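Local coordinates for protein superoxide dismutase (Porphyromonas gingivalis, PDB 1UES) that catalyses the dismutation of superoxide into oxygen and hydrogen peroxide by cycling the redox state of a bound manganese or iron ion, working as a homodimer, at residues L72-N75 and L76-Q80. The protein carries 1 engineered substitution. Residues are numbered along the deposited sequence; the frame is centred on the assembly and turned at random.
Sequences LNHN and LYFTQ. With MN (manganese (II) ion), chain E.
Two groups of Thr79 grip the carbonyl oxygen of Asn75 on helix 62-79. The hydroxyl donates the stronger bond, OG1 lying 2.8 Å from Asn75 O, while the backbone N of the same threonine adds a weak one. With chi1 at 56°, OG1 sits between its own backbone N and carbonyl carbon, and from there it reaches back one turn to the carbonyl. The preceding turn is regular alpha helix: Leu76 N bonds to Leu72 O, Tyr77 N to Asn73 O, and Phe78 N to His74 O at 2.9 Å and almost straight (179°).

His74 is the functional residue here. Its NE2 binds the manganese ion at 2.2 Å, and a water occupies another position on the metal; His27, Asp157 and His161 complete the protein ligands. At the far side of the imidazole, ND1 donates to the carbonyl of Gln70; with the metal on NE2 and this second-shell bond on ND1, the ring is held at both nitrogens, which limits its rotation. Phe78, one turn on, runs alongside His74 and points the same way, its CE1 meeting the imidazole edge near the ring plane, 4.0 Å from His74 CD2. Tyr77 in turn lays CD2 over the centre of one Phe78 face, 3.8 Å above the plane. On another side of the helix Leu72 and Leu76 cross at an angle, their CD1 methyls 3.9 Å apart.

This helix lies in the alpha-hairpin domain of the iron/manganese superoxide dismutase fold. Leu32 of helix 21-42 packs on His74, Asn75 and Phe78, and Leu72 rests on helix 53-59. Leu76 and Tyr77 meet strand 151-157 of the antiparallel sheet, where Tyr77 touches the metal ligand Asp157.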
loop_
_atom_site.group_PDB
_atom_site.type_symbol
_atom_site.label_atom_id
_atom_site.label_comp_id
_atom_site.label_asym_id
_atom_site.label_seq_id
_atom_site.Cartn_x
_atom_site.Cartn_y
_atom_site.Cartn_z
ATOM N N LEU A 72 11.748 -10.808 -5.597
ATOM C CA LEU A 72 13.120 -10.501 -5.265
ATOM C C LEU A 72 13.251 -9.658 -3.991
ATOM O O LEU A 72 14.104 -9.926 -3.146
ATOM C CB LEU A 72 13.778 -9.777 -6.442
ATOM C CG LEU A 72 15.193 -9.320 -6.116
ATOM C CD1 LEU A 72 16.073 -10.523 -5.845
ATOM C CD2 LEU A 72 15.745 -8.470 -7.263
ATOM N N ASN A 73 12.401 -8.648 -3.854
ATOM C CA ASN A 73 12.460 -7.788 -2.693
ATOM C C ASN A 73 12.260 -8.630 -1.422
ATOM O O ASN A 73 12.988 -8.475 -0.448
ATOM C CB ASN A 73 11.363 -6.689 -2.746
ATOM C CG ASN A 73 11.766 -5.492 -3.606
ATOM O OD1 ASN A 73 12.912 -5.076 -3.565
ATOM N ND2 ASN A 73 10.822 -4.941 -4.371
ATOM N N HIS A 74 11.269 -9.506 -1.423
ATOM C CA HIS A 74 11.012 -10.294 -0.219
ATOM C C HIS A 74 12.107 -11.285 0.043
ATOM O O HIS A 74 12.423 -11.544 1.195
ATOM C CB HIS A 74 9.664 -10.997 -0.307
ATOM C CG HIS A 74 8.515 -10.054 -0.170
ATOM N ND1 HIS A 74 7.969 -9.393 -1.242
ATOM C CD2 HIS A 74 7.848 -9.618 0.919
ATOM C CE1 HIS A 74 7.011 -8.583 -0.831
ATOM N NE2 HIS A 74 6.914 -8.702 0.481
ATOM N N ASN A 75 12.671 -11.867 -1.014
ATOM C CA ASN A 75 13.745 -12.826 -0.817
ATOM C C ASN A 75 14.915 -12.199 -0.090
ATOM O O ASN A 75 15.448 -12.799 0.834
ATOM C CB ASN A 75 14.186 -13.440 -2.146
ATOM C CG ASN A 75 13.152 -14.412 -2.705
ATOM O OD1 ASN A 75 12.170 -14.740 -2.031
ATOM N ND2 ASN A 75 13.372 -14.887 -3.939
ATOM N N LEU A 76 15.311 -10.994 -0.484
ATOM C CA LEU A 76 16.391 -10.287 0.181
ATOM C C LEU A 76 15.964 -9.808 1.575
ATOM O O LEU A 76 16.724 -9.836 2.540
ATOM C CB LEU A 76 16.799 -9.089 -0.676
ATOM C CG LEU A 76 17.420 -9.514 -2.023
ATOM C CD1 LEU A 76 17.496 -8.331 -2.947
ATOM C CD2 LEU A 76 18.819 -10.127 -1.799
ATOM N N TYR A 77 14.731 -9.344 1.683
ATOM C CA TYR A 77 14.239 -8.847 2.947
ATOM C C TYR A 77 14.242 -9.931 4.033
ATOM O O TYR A 77 14.847 -9.781 5.096
ATOM C CB TYR A 77 12.823 -8.271 2.705
ATOM C CG TYR A 77 12.033 -7.903 3.940
ATOM C CD1 TYR A 77 12.187 -6.658 4.541
ATOM C CD2 TYR A 77 11.035 -8.762 4.431
ATOM C CE1 TYR A 77 11.360 -6.258 5.600
ATOM C CE2 TYR A 77 10.197 -8.369 5.487
ATOM C CZ TYR A 77 10.367 -7.109 6.057
ATOM O OH TYR A 77 9.470 -6.650 6.997
ATOM N N PHE A 78 13.624 -11.068 3.770
ATOM C CA PHE A 78 13.592 -12.067 4.828
ATOM C C PHE A 78 14.965 -12.634 5.121
ATOM O O PHE A 78 15.258 -12.970 6.252
ATOM C CB PHE A 78 12.647 -13.209 4.490
ATOM C CG PHE A 78 11.200 -12.817 4.539
ATOM C CD1 PHE A 78 10.430 -12.854 3.380
ATOM C CD2 PHE A 78 10.621 -12.381 5.734
ATOM C CE1 PHE A 78 9.113 -12.464 3.400
ATOM C CE2 PHE A 78 9.270 -11.976 5.747
ATOM C CZ PHE A 78 8.541 -12.027 4.585
ATOM N N THR A 79 15.817 -12.730 4.124
ATOM C CA THR A 79 17.111 -13.341 4.418
ATOM C C THR A 79 18.122 -12.455 5.126
ATOM O O THR A 79 19.178 -12.939 5.543
ATOM C CB THR A 79 17.756 -13.952 3.156
ATOM O OG1 THR A 79 17.875 -12.974 2.119
ATOM C CG2 THR A 79 16.933 -15.123 2.693
ATOM N N GLN A 80 17.799 -11.185 5.328
ATOM C CA GLN A 80 18.781 -10.316 5.954
ATOM C C GLN A 80 18.609 -10.187 7.453
ATOM O O GLN A 80 19.410 -9.515 8.096
ATOM C CB GLN A 80 18.741 -8.920 5.326
ATOM C CG GLN A 80 17.501 -8.134 5.747
ATOM C CD GLN A 80 17.078 -7.013 4.807
ATOM O OE1 GLN A 80 17.718 -6.698 3.789
ATOM N NE2 GLN A 80 15.964 -6.392 5.154
HETATM MN MN MN E . 5.954 -7.265 1.842
HETATM O O HOH W 1 6.004 -5.758 0.186
#